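Alcohol dehydrogenase (PDB 5VM2) probably catalyses NAD- or NADP-dependent oxidation of an alcohol group, its own substrate being unknown. Local coordinates at residues Leu63-Ala68 and Val112-Thr117; Pro91-Gly96 and Cys130-Phe135. All coordinates share one frame; numbering follows the deposited sequence.

In the fold
Interaction 1 is a buried contact beside the magnesium site, whereas interaction 2 is only partly buried and runs outward to C95, a ligand of the zinc. Both belong to the GroES-like part of the chain, and their segments alternate in sequence. A two-stranded antiparallel sheet joins them: strand 92-93 of interaction 2 pairs with strand 113-114 of interaction 1, D113 N probably bonding to V93 O and M115 N to P91 O. F114 also packs on G92, and P91 on the backbone of H65. Neither contact has a hydrogen bond across its own segments. Interaction 1 packs F114 and M115 against the metal-binding H65; interaction 2 is mainly proline, valine and ring packing.

Interaction 1 (Leu63-Ala68 and Val112-Thr117). With MG (magnesium ion), chain C.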
# COMPACT_ATOMS: atom_id res chain seq x y z
N LEU A 63 12.69 2.66 8.95
CA LEU A 63 11.47 1.97 8.57
C LEU A 63 10.39 2.99 8.27
O LEU A 63 10.40 4.12 8.79
CB LEU A 63 10.99 1.01 9.67
CG LEU A 63 11.77 -0.29 9.84
CD1 LEU A 63 11.16 -1.13 10.95
CD2 LEU A 63 11.79 -1.08 8.53
N GLY A 64 9.44 2.59 7.42
CA GLY A 64 8.35 3.45 7.03
C GLY A 64 8.47 3.96 5.61
O GLY A 64 9.54 4.41 5.19
N HIS A 65 7.37 3.89 4.86
CA HIS A 65 7.35 4.41 3.50
C HIS A 65 6.09 5.19 3.14
O HIS A 65 6.14 6.00 2.21
CB HIS A 65 7.55 3.28 2.48
CG HIS A 65 6.43 2.28 2.44
ND1 HIS A 65 6.40 1.16 3.24
CD2 HIS A 65 5.32 2.22 1.67
CE1 HIS A 65 5.31 0.46 2.98
NE2 HIS A 65 4.64 1.08 2.03
N GLU A 66 4.97 4.98 3.83
CA GLU A 66 3.77 5.77 3.63
C GLU A 66 3.82 6.97 4.57
O GLU A 66 3.84 6.79 5.79
CB GLU A 66 2.52 4.93 3.89
CG GLU A 66 2.71 3.43 3.69
CD GLU A 66 1.49 2.61 4.08
OE1 GLU A 66 1.21 1.60 3.41
OE2 GLU A 66 0.79 2.97 5.06
N CYS A 67 3.85 8.18 4.03
CA CYS A 67 3.94 9.35 4.90
C CYS A 67 3.47 10.60 4.16
O CYS A 67 3.29 10.61 2.94
CB CYS A 67 5.36 9.53 5.44
SG CYS A 67 6.59 9.90 4.19
N ALA A 68 3.28 11.66 4.95
CA ALA A 68 2.85 12.96 4.46
C ALA A 68 3.24 14.00 5.51
O ALA A 68 3.54 13.66 6.66
CB ALA A 68 1.35 13.00 4.18
N VAL A 112 15.09 1.46 -8.80
CA VAL A 112 14.20 2.32 -8.03
C VAL A 112 14.77 2.51 -6.63
O VAL A 112 15.32 1.58 -6.03
CB VAL A 112 12.77 1.75 -7.99
CG1 VAL A 112 12.73 0.42 -7.24
CG2 VAL A 112 11.82 2.76 -7.34
N ASP A 113 14.68 3.73 -6.13
CA ASP A 113 15.07 4.01 -4.75
C ASP A 113 13.77 4.15 -3.96
O ASP A 113 13.10 5.18 -4.03
CB ASP A 113 15.92 5.27 -4.67
CG ASP A 113 16.21 5.70 -3.24
OD1 ASP A 113 16.78 6.79 -3.03
OD2 ASP A 113 15.87 4.93 -2.32
N PHE A 114 13.46 3.09 -3.23
CA PHE A 114 12.23 2.99 -2.45
C PHE A 114 12.55 3.16 -0.98
O PHE A 114 13.53 2.60 -0.48
CB PHE A 114 11.52 1.66 -2.70
CG PHE A 114 10.08 1.65 -2.28
CD1 PHE A 114 9.72 1.26 -1.00
CD2 PHE A 114 9.09 2.05 -3.16
CE1 PHE A 114 8.40 1.26 -0.61
CE2 PHE A 114 7.76 2.05 -2.78
CZ PHE A 114 7.42 1.66 -1.50
N MET A 115 11.73 3.95 -0.29
CA MET A 115 11.96 4.26 1.12
C MET A 115 12.09 3.00 1.95
O MET A 115 11.41 2.00 1.72
CB MET A 115 10.82 5.12 1.67
CG MET A 115 10.78 6.52 1.12
SD MET A 115 10.24 7.66 2.40
CE MET A 115 11.82 8.14 3.09
N ALA A 116 12.99 3.05 2.94
CA ALA A 116 13.15 2.01 3.95
C ALA A 116 13.58 0.67 3.35
O ALA A 116 13.26 -0.38 3.90
CB ALA A 116 11.87 1.83 4.76
N THR A 117 14.28 0.77 2.21
CA THR A 117 14.84 -0.39 1.48
C THR A 117 16.31 -0.39 1.14
O THR A 117 17.04 0.52 1.43
CB THR A 117 14.10 -0.87 0.23
OG1 THR A 117 14.33 0.05 -0.83
CG2 THR A 117 12.68 -1.05 0.50
MG MG C . 2.33 0.95 1.56
O HOH W 1 1.49 -0.61 0.85
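The rings of H65 and F114 meet at a slant, their planes at 49° and centroids 5.4 Å apart, an arrangement that is neither a stack nor a T-shape. The closest ring atoms are H65 CG and F114 CE1, at 3.8 Å. One face of the imidazole carries E66 CG, 3.3 Å above the plane and displaced toward the rim, and the metal-bound water lies at its edge, in plane. The F114 ring also makes a cation-pi contact with R292. With H65 CG placed between the backbone N and the carbonyl carbon (chi1 66°), the imidazole stands beside F114 and directs NE2 to the magnesium, 2.4 Å away. E66, whose CB points away from 112-117, is extended beyond CG and brings OE1 to within 2.3 Å of the same magnesium. E152 is a third protein ligand; H65 ND1 makes a weak hydrogen bond with D42 OD2, and K340 forms a salt bridge with E66 OE2. Nearer the backbone, M115 CB touches H65 CB, and A116 CB comes 3.5 Å from G64 O. M115 and A116 are the central residues of a type II beta turn, A116 having a positive phi of 63°. G64, H65 and E66 form the Gly-His-Glu signature of zinc-containing alcohol dehydrogenases, so the magnesium probably occupies the position of the family's catalytic zinc.

Interaction 2 (Pro91-Gly96 and Cys130-Phe135); sequences PGVPCG and CHPESF. With ZN (zinc ion), chain D.
P132 O is gripped twice: by F135 N, at 3.1 Å, and by the hydroxyl OG1 of T136. These bonds close the short 3-10 segment 133-134 that follows strand 128-132 and bring P132 and F135 against segment 91-96. V93 is the centre of the packing. Its CG2 reaches H131 CE1 at 3.6 Å and P132 CG at 3.9 Å, V93 and P132 meeting tip to tip; CG1, anti to the backbone N (chi1 179°), borders P132 and the F135 ring. The imidazole of H131 has P132 CD over one face, offset toward the rim, while V93 CG2 approaches the ring obliquely and the carbonyl oxygen F135 O sits at its edge, in plane. Its polar end belongs elsewhere: NE2 is hydrogen-bonded to E90 O, which fixes the turn of the ring beside V93. With F135 CG anti to its own carbonyl carbon (chi1 -71°), the ring reaches G92 and P94. G92 O stands over one face, 3.9 Å from F135 CD2. P94 comes from the opposite direction to F135, slanting onto the far end of the ring with CD just 3.3 Å from F135 CZ, a tight contact. Directly after P94, C95 SG binds the zinc at 2.4 Å together with C98, C101 and C109, the four-cysteine arrangement of the structural zinc lobe in this family. Across the two segments the chemistry is therefore almost wholly van der Waals: side-chain packing, not polar bonding, joins strand 92-93, just ahead of C95, to segment 130-135, while P91 and V93 bond through their backbones to M115 and D113.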
# COMPACT_ATOMS: atom_id res chain seq x y z
N PRO A 91 6.88 7.08 -2.52
CA PRO A 91 8.17 6.67 -1.94
C PRO A 91 9.10 5.92 -2.88
O PRO A 91 10.21 5.58 -2.47
CB PRO A 91 7.74 5.78 -0.76
CG PRO A 91 6.44 5.21 -1.18
CD PRO A 91 5.76 6.27 -2.01
N GLY A 92 8.69 5.64 -4.11
CA GLY A 92 9.59 5.00 -5.05
C GLY A 92 10.06 5.93 -6.15
O GLY A 92 9.28 6.34 -7.00
N VAL A 93 11.35 6.29 -6.12
CA VAL A 93 11.93 7.22 -7.09
C VAL A 93 12.70 6.40 -8.12
O VAL A 93 13.77 5.87 -7.79
CB VAL A 93 12.84 8.24 -6.40
CG1 VAL A 93 13.45 9.18 -7.44
CG2 VAL A 93 12.07 9.01 -5.33
N PRO A 94 12.22 6.28 -9.35
CA PRO A 94 12.87 5.42 -10.34
C PRO A 94 14.04 6.14 -11.00
O PRO A 94 14.26 7.33 -10.81
CB PRO A 94 11.74 5.15 -11.33
CG PRO A 94 11.01 6.46 -11.36
CD PRO A 94 11.10 7.03 -9.95
N CYS A 95 14.77 5.38 -11.82
CA CYS A 95 15.99 5.93 -12.42
C CYS A 95 15.68 6.92 -13.54
O CYS A 95 16.47 7.85 -13.76
CB CYS A 95 16.90 4.80 -12.92
SG CYS A 95 16.62 4.14 -14.60
N GLY A 96 14.55 6.76 -14.23
CA GLY A 96 14.14 7.69 -15.26
C GLY A 96 14.75 7.48 -16.64
O GLY A 96 14.36 8.19 -17.58
N CYS A 130 13.94 14.55 3.15
CA CYS A 130 13.98 15.20 1.85
C CYS A 130 13.48 14.24 0.78
O CYS A 130 13.71 13.04 0.85
CB CYS A 130 15.40 15.66 1.51
SG CYS A 130 16.02 16.94 2.62
N HIS A 131 12.78 14.79 -0.21
CA HIS A 131 12.22 13.98 -1.28
C HIS A 131 12.26 14.78 -2.57
O HIS A 131 12.09 16.01 -2.53
CB HIS A 131 10.79 13.54 -0.98
CG HIS A 131 10.38 12.28 -1.69
ND1 HIS A 131 11.07 11.10 -1.54
CD2 HIS A 131 9.38 12.03 -2.57
CE1 HIS A 131 10.50 10.16 -2.28
NE2 HIS A 131 9.47 10.71 -2.92
N PRO A 132 12.50 14.13 -3.71
CA PRO A 132 12.45 14.86 -4.99
C PRO A 132 11.08 15.47 -5.22
O PRO A 132 10.05 14.84 -4.99
CB PRO A 132 12.77 13.78 -6.03
CG PRO A 132 13.39 12.66 -5.27
CD PRO A 132 12.80 12.70 -3.90
N GLU A 133 11.08 16.72 -5.69
CA GLU A 133 9.84 17.41 -6.02
C GLU A 133 9.00 16.62 -7.02
O GLU A 133 7.76 16.69 -6.98
CB GLU A 133 10.16 18.81 -6.55
CG GLU A 133 9.25 19.32 -7.64
CD GLU A 133 9.89 20.45 -8.45
OE1 GLU A 133 11.12 20.40 -8.66
OE2 GLU A 133 9.16 21.38 -8.85
N SER A 134 9.65 15.84 -7.89
CA SER A 134 8.92 15.12 -8.92
C SER A 134 8.05 14.00 -8.37
O SER A 134 7.11 13.57 -9.05
CB SER A 134 9.90 14.55 -9.96
OG SER A 134 10.95 13.83 -9.34
N PHE A 135 8.32 13.51 -7.15
CA PHE A 135 7.49 12.47 -6.55
C PHE A 135 6.91 12.94 -5.22
O PHE A 135 6.71 12.15 -4.29
CB PHE A 135 8.29 11.18 -6.43
CG PHE A 135 8.53 10.54 -7.76
CD1 PHE A 135 9.61 10.94 -8.55
CD2 PHE A 135 7.63 9.62 -8.28
CE1 PHE A 135 9.81 10.39 -9.80
CE2 PHE A 135 7.83 9.06 -9.53
CZ PHE A 135 8.92 9.45 -10.30
ZN ZN D . 14.55 2.99 -14.51